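Local coordinates for HTH-type transcriptional regulator YgaV (Escherichia coli K12, PDB 3CUO), which regulates large-scale gene expression in response to sulfide, acting as both repressor and activator and repressing many anaerobic respiratory genes when sulfide compounds are absent, at residues Cys31-Ser36 against Tyr79-Glu84; Ala16-Met21 against Asn87-Thr92; Pro24-Ile29 against Leu59-Asp64. All coordinates share one frame; numbering follows the deposited sequence.

Contact 1 (Cys31-Ser36 against Tyr79-Glu84)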
ATOM      1  N   CYS A  31      -3.294   3.204 -12.510  1.00 46.47           N
ATOM      2  CA  CYS A  31      -2.334   3.813 -13.450  1.00 47.33           C
ATOM      3  C   CYS A  31      -3.009   4.325 -14.704  1.00 48.77           C
ATOM      4  O   CYS A  31      -2.715   5.452 -15.142  1.00 50.34           O
ATOM      5  CB  CYS A  31      -1.272   2.837 -13.926  1.00 49.20           C
ATOM      6  SG  CYS A  31      -0.047   2.422 -12.731  1.00 54.88           S
ATOM      7  N   MET A  32      -3.846   3.483 -15.336  1.00 48.38           N
ATOM      8  CA  MET A  32      -4.603   3.928 -16.505  1.00 47.99           C
ATOM      9  C   MET A  32      -5.471   5.125 -16.200  1.00 48.33           C
ATOM     10  O   MET A  32      -5.678   6.018 -17.048  1.00 47.83           O
ATOM     11  CB  MET A  32      -5.491   2.789 -17.056  1.00 48.18           C
ATOM     12  CG  MET A  32      -6.038   3.029 -18.504  1.00 52.07           C
ATOM     13  SD  MET A  32      -4.720   2.991 -19.809  1.00 48.44           S
ATOM     14  CE  MET A  32      -3.759   1.593 -19.453  1.00 54.21           C
ATOM     15  N   LEU A  33      -6.070   5.150 -15.019  1.00 47.08           N
ATOM     16  CA  LEU A  33      -6.932   6.275 -14.712  1.00 48.01           C
ATOM     17  C   LEU A  33      -6.160   7.551 -14.432  1.00 49.13           C
ATOM     18  O   LEU A  33      -6.729   8.615 -14.550  1.00 49.71           O
ATOM     19  CB  LEU A  33      -7.865   5.949 -13.550  1.00 46.88           C
ATOM     20  CG  LEU A  33      -8.923   4.847 -13.712  1.00 43.85           C
ATOM     21  CD1 LEU A  33      -9.720   4.807 -12.372  1.00 39.63           C
ATOM     22  CD2 LEU A  33      -9.780   5.111 -14.930  1.00 42.86           C
ATOM     23  N   SER A  34      -4.892   7.474 -14.015  1.00 52.12           N
ATOM     24  CA  SER A  34      -4.132   8.705 -13.719  1.00 54.21           C
ATOM     25  C   SER A  34      -4.126   9.637 -14.914  1.00 54.90           C
ATOM     26  O   SER A  34      -3.757   9.255 -16.042  1.00 55.78           O
ATOM     27  CB  SER A  34      -2.679   8.410 -13.332  1.00 54.66           C
ATOM     28  OG  SER A  34      -2.582   7.525 -12.224  1.00 59.72           O
ATOM     29  N   GLY A  35      -4.546  10.865 -14.679  1.00 56.49           N
ATOM     30  CA  GLY A  35      -4.583  11.874 -15.720  1.00 57.52           C
ATOM     31  C   GLY A  35      -5.748  11.755 -16.668  1.00 59.26           C
ATOM     32  O   GLY A  35      -6.010  12.689 -17.468  1.00 60.58           O
ATOM     33  N   SER A  36      -6.486  10.647 -16.585  1.00 59.60           N
ATOM     34  CA  SER A  36      -7.379  10.258 -17.683  1.00 59.16           C
ATOM     35  C   SER A  36      -8.734   9.957 -17.160  1.00 58.26           C
ATOM     36  O   SER A  36      -9.213   8.830 -17.262  1.00 57.87           O
ATOM     37  CB  SER A  36      -6.824   9.049 -18.403  1.00 59.33           C
ATOM     38  OG  SER A  36      -5.438   9.231 -18.611  1.00 62.83           O
ATOM     39  N   TYR A  79     -15.103   6.283 -15.016  1.00 37.50           N
ATOM     40  CA  TYR A  79     -14.440   6.283 -13.791  1.00 38.40           C
ATOM     41  C   TYR A  79     -13.230   7.230 -13.829  1.00 39.32           C
ATOM     42  O   TYR A  79     -12.586   7.401 -14.879  1.00 39.82           O
ATOM     43  CB  TYR A  79     -13.973   4.839 -13.448  1.00 39.19           C
ATOM     44  CG  TYR A  79     -15.108   3.828 -13.393  1.00 39.02           C
ATOM     45  CD1 TYR A  79     -15.717   3.524 -12.198  1.00 41.31           C
ATOM     46  CD2 TYR A  79     -15.562   3.203 -14.531  1.00 40.84           C
ATOM     47  CE1 TYR A  79     -16.755   2.626 -12.145  1.00 41.42           C
ATOM     48  CE2 TYR A  79     -16.624   2.301 -14.477  1.00 41.45           C
ATOM     49  CZ  TYR A  79     -17.193   2.022 -13.253  1.00 40.77           C
ATOM     50  OH  TYR A  79     -18.222   1.091 -13.114  1.00 41.74           O
ATOM     51  N   SER A  80     -12.942   7.810 -12.672  1.00 38.71           N
ATOM     52  CA  SER A  80     -11.820   8.721 -12.471  1.00 39.76           C
ATOM     53  C   SER A  80     -11.236   8.548 -11.044  1.00 39.65           C
ATOM     54  O   SER A  80     -11.916   8.098 -10.097  1.00 37.14           O
ATOM     55  CB  SER A  80     -12.292  10.168 -12.808  1.00 40.09           C
ATOM     56  OG  SER A  80     -12.634  10.840 -11.615  1.00 48.66           O
ATOM     57  N   ILE A  81      -9.968   8.922 -10.868  1.00 40.38           N
ATOM     58  CA  ILE A  81      -9.378   8.925  -9.534  1.00 41.46           C
ATOM     59  C   ILE A  81      -9.999  10.021  -8.742  1.00 43.48           C
ATOM     60  O   ILE A  81     -10.106  11.096  -9.238  1.00 46.35           O
ATOM     61  CB  ILE A  81      -7.831   8.943  -9.518  1.00 41.59           C
ATOM     62  CG1 ILE A  81      -7.358   7.517  -9.862  1.00 39.74           C
ATOM     63  CG2 ILE A  81      -7.306   9.335  -8.053  1.00 41.61           C
ATOM     64  CD1 ILE A  81      -6.142   7.398 -10.556  1.00 44.53           C
ATOM     65  N   LYS A  82     -10.448   9.683  -7.527  1.00 43.84           N
ATOM     66  CA  LYS A  82     -11.019  10.585  -6.555  1.00 44.53           C
ATOM     67  C   LYS A  82     -10.003  10.972  -5.473  1.00 43.97           C
ATOM     68  O   LYS A  82      -9.807  12.123  -5.219  1.00 42.90           O
ATOM     69  CB  LYS A  82     -12.228   9.938  -5.828  1.00 44.36           C
ATOM     70  CG  LYS A  82     -13.110  10.992  -5.010  1.00 46.07           C
ATOM     71  CD  LYS A  82     -13.944  10.363  -3.934  1.00 46.83           C
ATOM     72  CE  LYS A  82     -14.326  11.376  -2.826  1.00 49.75           C
ATOM     73  NZ  LYS A  82     -15.230  12.490  -3.379  1.00 49.48           N
ATOM     74  N   ASN A  83      -9.376   9.977  -4.842  1.00 44.91           N
ATOM     75  CA  ASN A  83      -8.469  10.205  -3.703  1.00 44.92           C
ATOM     76  C   ASN A  83      -7.079  10.551  -4.228  1.00 45.86           C
ATOM     77  O   ASN A  83      -6.405   9.716  -4.848  1.00 45.65           O
ATOM     78  CB  ASN A  83      -8.414   8.932  -2.850  1.00 44.57           C
ATOM     79  CG  ASN A  83      -7.747   9.148  -1.580  1.00 45.18           C
ATOM     80  OD1 ASN A  83      -6.944  10.073  -1.489  1.00 46.67           O
ATOM     81  ND2 ASN A  83      -8.083   8.347  -0.545  1.00 44.60           N
ATOM     82  N   GLU A  84      -6.596  11.745  -3.955  1.00 45.99           N
ATOM     83  CA  GLU A  84      -5.304  12.115  -4.472  1.00 47.67           C
ATOM     84  C   GLU A  84      -4.162  11.337  -3.824  1.00 46.69           C
ATOM     85  O   GLU A  84      -3.145  11.242  -4.437  1.00 47.17           O
ATOM     86  CB  GLU A  84      -5.083  13.625  -4.465  1.00 49.62           C
ATOM     87  CG  GLU A  84      -5.541  14.277  -5.809  1.00 51.70           C
ATOM     88  CD  GLU A  84      -5.657  15.820  -5.718  1.00 54.27           C
ATOM     89  OE1 GLU A  84      -5.242  16.405  -4.675  1.00 65.03           O
ATOM     90  OE2 GLU A  84      -6.185  16.470  -6.669  1.00 60.87           O
TER
HETATM   91  O   HOH W   1      -8.585   9.891 -13.039  1.00 41.18           O
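Leu33 lays its two methyls over two successive peptide planes of the strand 79-81. CD2 sits above the face of the Tyr79-Ser80 peptide, 3.6 Å from Tyr79 O. CD1 stands over the face of the next peptide, 4.2 Å from Ser80 C. The N-H of that second peptide is used by a bridging water, which accepts from Ile81 N at 2.8 Å and donates to Leu33 O at 2.7 Å. One water thus ties the C-terminal end of the helix to the strand and satisfies a carbonyl and an amide together.

Ile81 completes the grip from the other end of the strand. With CG1 beside its own backbone N (chi1 -76°), its CD1 reaches the helix end, 3.7 Å from Leu33 CB and equally close to Ser34 N. Just there the helix stops, and a type II turn from Leu33 to Ser36 leads the chain away. Gly35 takes the positive phi of 78° that this turn needs, and Ser36 N closes it on Leu33 O. Ser36 OG adds a bond to Ser34 O, approaching from well above the carbonyl plane.

This is winged-helix packing, the end of helix 24-33 set against the second strand of the wing hairpin. Leu33 also meets Leu44 of helix 41-48 and Ile68 of strand 68-72; the Tyr79 ring turns away toward Leu59 and Arg63 of helix 52-64, and Ile81 reaches Val86 and Asn87 of helix 84-97.

Contact 2 (Ala16-Met21 against Asn87-Thr92); sequences ALLKAM and NAIIAT
A wholly apolar helix-helix contact joins Leu17, Leu18 and Met21, near the end of helix 11-21, to Ile89 and Ile90 of helix 84-97. The two helices come from opposite ends of the chain, flank the winged-helix core and, as in other ArsR-family dimers, meet the second subunit. Their short segments cross at -64° with the axes 11.9 Å apart, a spacing that leaves the bridging to long side chains.

Ile89 is the central piece. Its CD1 points at Leu17 tip to tip, 3.2 Å from CD2, tighter than an ordinary methyl contact. Leu18 CD2 comes obliquely to the same methyl at 4.1 Å. Met21 crosses Ile89 at a slant and covers it with its last two atoms: SD is 3.7 Å from Ile89 CD1, while CE lies 3.4 Å from Ile89 CG2, again a close fit. The bend at the thioether (chi3 59°) brings CE onto that branch. Beyond it, Met21 CE also brushes Ile90 CG1. With Met21 cut back to an alanine, SD and CE go, and Ile89 CG2 is likely to lose its cover, with a gap opening toward Leu27 and Leu30 of helix 24-33, which Met21 also touches.

The second subunit borders the same region: its Tyr97 packs on Leu17, its Met21 on Leu18, and the Thr92 side chains of the two subunits are hydrogen-bonded. With only aliphatic carbons and a thioether meeting between the two segments, shape and burial hold them together, and nothing polar fixes the crossing.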
ATOM      1  N   ALA A  16      -6.134   0.568   5.291  1.00 42.55           N
ATOM      2  CA  ALA A  16      -7.285   0.403   4.430  1.00 41.35           C
ATOM      3  C   ALA A  16      -7.039   0.882   2.988  1.00 41.71           C
ATOM      4  O   ALA A  16      -7.433   0.233   2.042  1.00 41.57           O
ATOM      5  CB  ALA A  16      -8.474   1.203   5.010  1.00 43.04           C
ATOM      6  N   LEU A  17      -6.430   2.054   2.843  1.00 41.41           N
ATOM      7  CA  LEU A  17      -6.031   2.547   1.559  1.00 40.80           C
ATOM      8  C   LEU A  17      -5.055   1.578   0.871  1.00 39.58           C
ATOM      9  O   LEU A  17      -5.249   1.214  -0.274  1.00 36.82           O
ATOM     10  CB  LEU A  17      -5.410   3.897   1.711  1.00 41.07           C
ATOM     11  CG  LEU A  17      -4.929   4.537   0.416  1.00 43.44           C
ATOM     12  CD1 LEU A  17      -6.095   5.198  -0.291  1.00 47.63           C
ATOM     13  CD2 LEU A  17      -3.812   5.525   0.728  1.00 45.48           C
ATOM     14  N   LEU A  18      -4.015   1.124   1.573  1.00 39.10           N
ATOM     15  CA  LEU A  18      -3.064   0.226   0.986  1.00 39.37           C
ATOM     16  C   LEU A  18      -3.740  -1.088   0.630  1.00 39.59           C
ATOM     17  O   LEU A  18      -3.520  -1.682  -0.421  1.00 40.05           O
ATOM     18  CB  LEU A  18      -1.854   0.031   1.961  1.00 39.79           C
ATOM     19  CG  LEU A  18      -0.932   1.202   2.290  1.00 37.77           C
ATOM     20  CD1 LEU A  18       0.282   0.617   3.013  1.00 42.50           C
ATOM     21  CD2 LEU A  18      -0.522   2.025   1.051  1.00 43.22           C
ATOM     22  N   LYS A  19      -4.618  -1.546   1.483  1.00 42.21           N
ATOM     23  CA  LYS A  19      -5.290  -2.814   1.198  1.00 42.71           C
ATOM     24  C   LYS A  19      -6.156  -2.744  -0.049  1.00 43.69           C
ATOM     25  O   LYS A  19      -6.149  -3.692  -0.854  1.00 43.74           O
ATOM     26  CB  LYS A  19      -6.090  -3.242   2.405  1.00 44.02           C
ATOM     27  CG  LYS A  19      -6.879  -4.535   2.193  1.00 47.21           C
ATOM     28  CD  LYS A  19      -7.097  -5.239   3.536  1.00 48.27           C
ATOM     29  CE  LYS A  19      -8.438  -6.016   3.577  1.00 53.58           C
ATOM     30  NZ  LYS A  19      -8.279  -7.416   4.202  1.00 56.50           N
ATOM     31  N   ALA A  20      -6.871  -1.611  -0.248  1.00 42.67           N
ATOM     32  CA  ALA A  20      -7.660  -1.441  -1.448  1.00 42.32           C
ATOM     33  C   ALA A  20      -6.857  -1.376  -2.752  1.00 42.14           C
ATOM     34  O   ALA A  20      -7.388  -1.629  -3.834  1.00 42.60           O
ATOM     35  CB  ALA A  20      -8.594  -0.143  -1.317  1.00 41.43           C
ATOM     36  N   MET A  21      -5.616  -0.920  -2.669  1.00 42.12           N
ATOM     37  CA  MET A  21      -4.774  -0.809  -3.819  1.00 40.94           C
ATOM     38  C   MET A  21      -3.949  -2.098  -4.014  1.00 43.04           C
ATOM     39  O   MET A  21      -3.286  -2.219  -5.014  1.00 44.38           O
ATOM     40  CB  MET A  21      -3.764   0.361  -3.587  1.00 41.68           C
ATOM     41  CG  MET A  21      -4.412   1.773  -3.381  1.00 42.34           C
ATOM     42  SD  MET A  21      -3.231   3.206  -3.311  1.00 34.91           S
ATOM     43  CE  MET A  21      -2.387   3.141  -4.841  1.00 36.97           C
ATOM     44  N   ASN A  87      -2.789   8.972  -6.270  1.00 40.31           N
ATOM     45  CA  ASN A  87      -1.790   9.521  -7.165  1.00 40.38           C
ATOM     46  C   ASN A  87      -0.416   9.590  -6.477  1.00 39.17           C
ATOM     47  O   ASN A  87       0.607   9.314  -7.118  1.00 38.55           O
ATOM     48  CB  ASN A  87      -2.226  10.892  -7.600  1.00 42.02           C
ATOM     49  CG  ASN A  87      -3.407  10.835  -8.604  1.00 44.43           C
ATOM     50  OD1 ASN A  87      -4.353  11.616  -8.519  1.00 54.51           O
ATOM     51  ND2 ASN A  87      -3.348   9.907  -9.503  1.00 47.95           N
ATOM     52  N   ALA A  88      -0.424   9.934  -5.192  1.00 38.13           N
ATOM     53  CA  ALA A  88       0.830   9.955  -4.376  1.00 38.19           C
ATOM     54  C   ALA A  88       1.486   8.605  -4.284  1.00 37.31           C
ATOM     55  O   ALA A  88       2.711   8.479  -4.383  1.00 36.50           O
ATOM     56  CB  ALA A  88       0.536  10.477  -2.978  1.00 36.62           C
ATOM     57  N   ILE A  89       0.682   7.562  -4.039  1.00 37.79           N
ATOM     58  CA  ILE A  89       1.235   6.225  -3.882  1.00 37.83           C
ATOM     59  C   ILE A  89       1.714   5.703  -5.214  1.00 39.80           C
ATOM     60  O   ILE A  89       2.811   5.132  -5.324  1.00 41.59           O
ATOM     61  CB  ILE A  89       0.216   5.321  -3.220  1.00 37.66           C
ATOM     62  CG1 ILE A  89       0.062   5.800  -1.789  1.00 39.41           C
ATOM     63  CG2 ILE A  89       0.614   3.785  -3.348  1.00 37.92           C
ATOM     64  CD1 ILE A  89      -1.180   5.425  -1.150  1.00 44.01           C
ATOM     65  N   ILE A  90       0.894   5.858  -6.252  1.00 40.93           N
ATOM     66  CA  ILE A  90       1.327   5.538  -7.598  1.00 41.11           C
ATOM     67  C   ILE A  90       2.666   6.156  -7.998  1.00 40.40           C
ATOM     68  O   ILE A  90       3.539   5.488  -8.529  1.00 40.26           O
ATOM     69  CB  ILE A  90       0.184   5.891  -8.663  1.00 41.97           C
ATOM     70  CG1 ILE A  90      -0.926   4.858  -8.534  1.00 44.68           C
ATOM     71  CG2 ILE A  90       0.763   5.898 -10.031  1.00 42.20           C
ATOM     72  CD1 ILE A  90      -1.932   4.879  -9.757  1.00 45.87           C
ATOM     73  N   ALA A  91       2.823   7.433  -7.729  1.00 40.61           N
ATOM     74  CA  ALA A  91       4.042   8.151  -8.062  1.00 40.29           C
ATOM     75  C   ALA A  91       5.234   7.605  -7.256  1.00 40.04           C
ATOM     76  O   ALA A  91       6.352   7.444  -7.809  1.00 40.72           O
ATOM     77  CB  ALA A  91       3.829   9.643  -7.773  1.00 38.52           C
ATOM     78  N   THR A  92       5.025   7.265  -5.979  1.00 39.81           N
ATOM     79  CA  THR A  92       6.116   6.611  -5.215  1.00 39.86           C
ATOM     80  C   THR A  92       6.429   5.222  -5.778  1.00 40.39           C
ATOM     81  O   THR A  92       7.601   4.832  -5.864  1.00 38.81           O
ATOM     82  CB  THR A  92       5.738   6.542  -3.732  1.00 41.56           C
ATOM     83  OG1 THR A  92       5.576   7.881  -3.253  1.00 39.73           O
ATOM     84  CG2 THR A  92       6.778   5.837  -2.890  1.00 38.94           C
TER

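Contact 3 (Pro24-Ile29 against Leu59-Asp64); sequences PKRLLI and LARMRD
Arg26 and Met62 run past each other in opposite directions, and the arginine can be followed atom by atom along the methionine. Arg26 CB starts 3.8 Å from Met62 SD. CG lies near both SD and CE. CD again meets SD and is also 3.9 Å from Met62 CG, so the sulfur end covers the aliphatic half of the arginine. From CG to NE the chain is extended, which carries the guanidinium out over the methionine's base, where Met62 CG lies over one face. NE is hydrogen-bonded to His58 and NH1 to the carbonyl of Ala20. NH2, at the tip, goes on to Arg61: it is 3.5 Å from Arg61 CD and 3.2 Å from Arg61 NH1, edge meeting edge with the two planes 32° apart.

Deeper in, Ile29 CD1 rests 3.9 Å from Met62 CE, and Ile29 CG2 is 4.0 Å from Leu59 CD2. These side chains seat helix 52-64, the second helix of the predicted helix-turn-helix, on helix 24-33; the short segments 24-29 and 59-64 cross at -75°.

The chemistry is divided. Apolar carbons and a thioether hold the buried part, whereas at the outer edge two donors of like charge stand close and cannot bond to each other. His58 and Ala20 hold the Arg26 guanidinium in place, and solvent around the exposed Arg61 probably screens the pair.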
ATOM      1  N   PRO A  24      -2.703  -6.448  -8.223  1.00 42.61           N
ATOM      2  CA  PRO A  24      -1.984  -5.940  -9.365  1.00 42.81           C
ATOM      3  C   PRO A  24      -2.862  -5.280 -10.445  1.00 41.27           C
ATOM      4  O   PRO A  24      -2.465  -4.297 -11.054  1.00 41.70           O
ATOM      5  CB  PRO A  24      -1.280  -7.216  -9.942  1.00 43.96           C
ATOM      6  CG  PRO A  24      -1.898  -8.361  -9.208  1.00 42.44           C
ATOM      7  CD  PRO A  24      -2.435  -7.894  -7.974  1.00 41.54           C
ATOM      8  N   LYS A  25      -4.012  -5.855 -10.713  1.00 41.62           N
ATOM      9  CA  LYS A  25      -4.896  -5.356 -11.747  1.00 41.23           C
ATOM     10  C   LYS A  25      -5.557  -4.040 -11.293  1.00 40.76           C
ATOM     11  O   LYS A  25      -5.790  -3.162 -12.110  1.00 40.51           O
ATOM     12  CB  LYS A  25      -5.947  -6.416 -12.085  1.00 43.51           C
ATOM     13  CG  LYS A  25      -5.385  -7.746 -12.588  1.00 44.54           C
ATOM     14  CD  LYS A  25      -4.584  -7.557 -13.846  1.00 47.06           C
ATOM     15  CE  LYS A  25      -4.046  -8.911 -14.425  1.00 50.00           C
ATOM     16  NZ  LYS A  25      -3.449  -9.681 -13.319  1.00 56.32           N
ATOM     17  N   ARG A  26      -5.815  -3.907  -9.991  1.00 40.61           N
ATOM     18  CA  ARG A  26      -6.236  -2.628  -9.435  1.00 40.05           C
ATOM     19  C   ARG A  26      -5.150  -1.557  -9.607  1.00 37.99           C
ATOM     20  O   ARG A  26      -5.450  -0.454  -9.922  1.00 36.39           O
ATOM     21  CB  ARG A  26      -6.619  -2.770  -7.988  1.00 41.12           C
ATOM     22  CG  ARG A  26      -7.794  -3.616  -7.743  1.00 40.99           C
ATOM     23  CD  ARG A  26      -8.292  -3.388  -6.344  1.00 42.10           C
ATOM     24  NE  ARG A  26      -9.480  -4.184  -6.136  1.00 42.10           N
ATOM     25  CZ  ARG A  26     -10.195  -4.201  -5.021  1.00 43.54           C
ATOM     26  NH1 ARG A  26      -9.897  -3.444  -4.016  1.00 43.98           N
ATOM     27  NH2 ARG A  26     -11.251  -4.975  -4.931  1.00 44.46           N
ATOM     28  N   LEU A  27      -3.878  -1.901  -9.489  1.00 38.06           N
ATOM     29  CA  LEU A  27      -2.831  -0.926  -9.762  1.00 38.65           C
ATOM     30  C   LEU A  27      -2.788  -0.514 -11.201  1.00 39.30           C
ATOM     31  O   LEU A  27      -2.586   0.658 -11.483  1.00 42.80           O
ATOM     32  CB  LEU A  27      -1.401  -1.424  -9.368  1.00 37.73           C
ATOM     33  CG  LEU A  27      -1.126  -1.508  -7.885  1.00 39.37           C
ATOM     34  CD1 LEU A  27       0.304  -2.052  -7.718  1.00 38.21           C
ATOM     35  CD2 LEU A  27      -1.327  -0.160  -7.076  1.00 37.72           C
ATOM     36  N   LEU A  28      -2.932  -1.453 -12.116  1.00 39.50           N
ATOM     37  CA  LEU A  28      -2.979  -1.096 -13.566  1.00 39.65           C
ATOM     38  C   LEU A  28      -4.138  -0.193 -13.857  1.00 38.89           C
ATOM     39  O   LEU A  28      -4.022   0.803 -14.581  1.00 41.63           O
ATOM     40  CB  LEU A  28      -3.103  -2.368 -14.416  1.00 41.23           C
ATOM     41  CG  LEU A  28      -2.038  -3.430 -14.265  1.00 43.34           C
ATOM     42  CD1 LEU A  28      -2.209  -4.572 -15.245  1.00 45.98           C
ATOM     43  CD2 LEU A  28      -0.688  -2.729 -14.457  1.00 45.40           C
ATOM     44  N   ILE A  29      -5.266  -0.485 -13.236  1.00 38.94           N
ATOM     45  CA  ILE A  29      -6.495   0.373 -13.376  1.00 38.71           C
ATOM     46  C   ILE A  29      -6.214   1.795 -12.946  1.00 39.18           C
ATOM     47  O   ILE A  29      -6.523   2.789 -13.688  1.00 41.07           O
ATOM     48  CB  ILE A  29      -7.672  -0.189 -12.585  1.00 38.36           C
ATOM     49  CG1 ILE A  29      -8.312  -1.388 -13.260  1.00 38.19           C
ATOM     50  CG2 ILE A  29      -8.831   0.889 -12.322  1.00 35.61           C
ATOM     51  CD1 ILE A  29      -9.319  -2.146 -12.287  1.00 39.99           C
ATOM     52  N   LEU A  59     -13.800  -2.141  -9.824  1.00 38.10           N
ATOM     53  CA  LEU A  59     -14.199  -0.714  -9.836  1.00 38.92           C
ATOM     54  C   LEU A  59     -15.202  -0.304  -8.749  1.00 38.41           C
ATOM     55  O   LEU A  59     -15.024   0.743  -8.126  1.00 39.79           O
ATOM     56  CB  LEU A  59     -14.788  -0.353 -11.192  1.00 37.12           C
ATOM     57  CG  LEU A  59     -13.692  -0.349 -12.250  1.00 35.83           C
ATOM     58  CD1 LEU A  59     -14.297  -0.537 -13.640  1.00 31.44           C
ATOM     59  CD2 LEU A  59     -12.794   0.898 -12.133  1.00 39.48           C
ATOM     60  N   ALA A  60     -16.257  -1.106  -8.572  1.00 39.36           N
ATOM     61  CA  ALA A  60     -17.306  -0.865  -7.561  1.00 40.85           C
ATOM     62  C   ALA A  60     -16.741  -0.904  -6.187  1.00 40.70           C
ATOM     63  O   ALA A  60     -16.994  -0.017  -5.355  1.00 39.39           O
ATOM     64  CB  ALA A  60     -18.499  -1.890  -7.705  1.00 40.73           C
ATOM     65  N   ARG A  61     -15.857  -1.880  -5.951  1.00 40.79           N
ATOM     66  CA  ARG A  61     -15.208  -1.956  -4.668  1.00 41.35           C
ATOM     67  C   ARG A  61     -14.247  -0.783  -4.430  1.00 39.80           C
ATOM     68  O   ARG A  61     -14.239  -0.246  -3.350  1.00 39.88           O
ATOM     69  CB  ARG A  61     -14.472  -3.317  -4.478  1.00 42.40           C
ATOM     70  CG  ARG A  61     -15.341  -4.574  -4.834  1.00 45.44           C
ATOM     71  CD  ARG A  61     -14.597  -5.848  -4.432  1.00 50.05           C
ATOM     72  NE  ARG A  61     -14.963  -7.111  -5.122  1.00 56.39           N
ATOM     73  CZ  ARG A  61     -14.135  -7.847  -5.901  1.00 58.58           C
ATOM     74  NH1 ARG A  61     -12.886  -7.471  -6.197  1.00 54.73           N
ATOM     75  NH2 ARG A  61     -14.595  -8.974  -6.452  1.00 61.14           N
ATOM     76  N   MET A  62     -13.448  -0.383  -5.411  1.00 38.29           N
ATOM     77  CA  MET A  62     -12.569   0.762  -5.213  1.00 39.19           C
ATOM     78  C   MET A  62     -13.345   2.076  -5.003  1.00 37.33           C
ATOM     79  O   MET A  62     -12.911   2.941  -4.268  1.00 36.72           O
ATOM     80  CB  MET A  62     -11.603   0.886  -6.389  1.00 39.30           C
ATOM     81  CG  MET A  62     -10.481  -0.153  -6.348  1.00 42.05           C
ATOM     82  SD  MET A  62      -9.117   0.100  -7.519  1.00 45.76           S
ATOM     83  CE  MET A  62     -10.108  -0.555  -8.852  1.00 20.66           C
ATOM     84  N   ARG A  63     -14.496   2.203  -5.635  1.00 37.54           N
ATOM     85  CA  ARG A  63     -15.370   3.405  -5.444  1.00 38.36           C
ATOM     86  C   ARG A  63     -15.870   3.426  -4.010  1.00 39.21           C
ATOM     87  O   ARG A  63     -15.819   4.441  -3.337  1.00 38.15           O
ATOM     88  CB  ARG A  63     -16.545   3.380  -6.428  1.00 36.78           C
ATOM     89  CG  ARG A  63     -17.391   4.708  -6.399  1.00 37.71           C
ATOM     90  CD  ARG A  63     -18.556   4.649  -7.310  1.00 39.47           C
ATOM     91  NE  ARG A  63     -19.329   3.427  -7.130  1.00 40.55           N
ATOM     92  CZ  ARG A  63     -19.807   2.668  -8.109  1.00 41.34           C
ATOM     93  NH1 ARG A  63     -19.623   2.988  -9.382  1.00 43.04           N
ATOM     94  NH2 ARG A  63     -20.455   1.564  -7.804  1.00 41.50           N
ATOM     95  N   ASP A  64     -16.388   2.283  -3.573  1.00 41.48           N
ATOM     96  CA  ASP A  64     -16.802   2.084  -2.179  1.00 43.46           C
ATOM     97  C   ASP A  64     -15.708   2.341  -1.170  1.00 43.17           C
ATOM     98  O   ASP A  64     -15.999   2.790  -0.119  1.00 44.04           O
ATOM     99  CB  ASP A  64     -17.251   0.668  -1.911  1.00 46.00           C
ATOM    100  CG  ASP A  64     -18.580   0.364  -2.479  1.00 51.53           C
ATOM    101  OD1 ASP A  64     -19.459   1.263  -2.591  1.00 63.09           O
ATOM    102  OD2 ASP A  64     -18.751  -0.839  -2.784  1.00 62.70           O
TER

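In the fold
The three contacts lie close together, their centres about 12 Å apart for contacts 1 and 2, about 10 Å for contacts 1 and 3 and about 11 Å for contacts 2 and 3. Contacts 1 and 3 share helix 24-33, its end and its start, and also meet where Tyr79 CE1 lies 3.7 Å from Leu59 CB. Contact 2 touches contact 1 through Ile90 CD1, 3.5 Å from Cys31 N, and the hydrogen bond that Arg26 makes to Ala20 O, 3.1 Å from NH1, joins it to contact 3. The three contacts thus connect the wing, the predicted DNA-binding helix and helices 11-21 and 84-97, and all three also touch the second subunit.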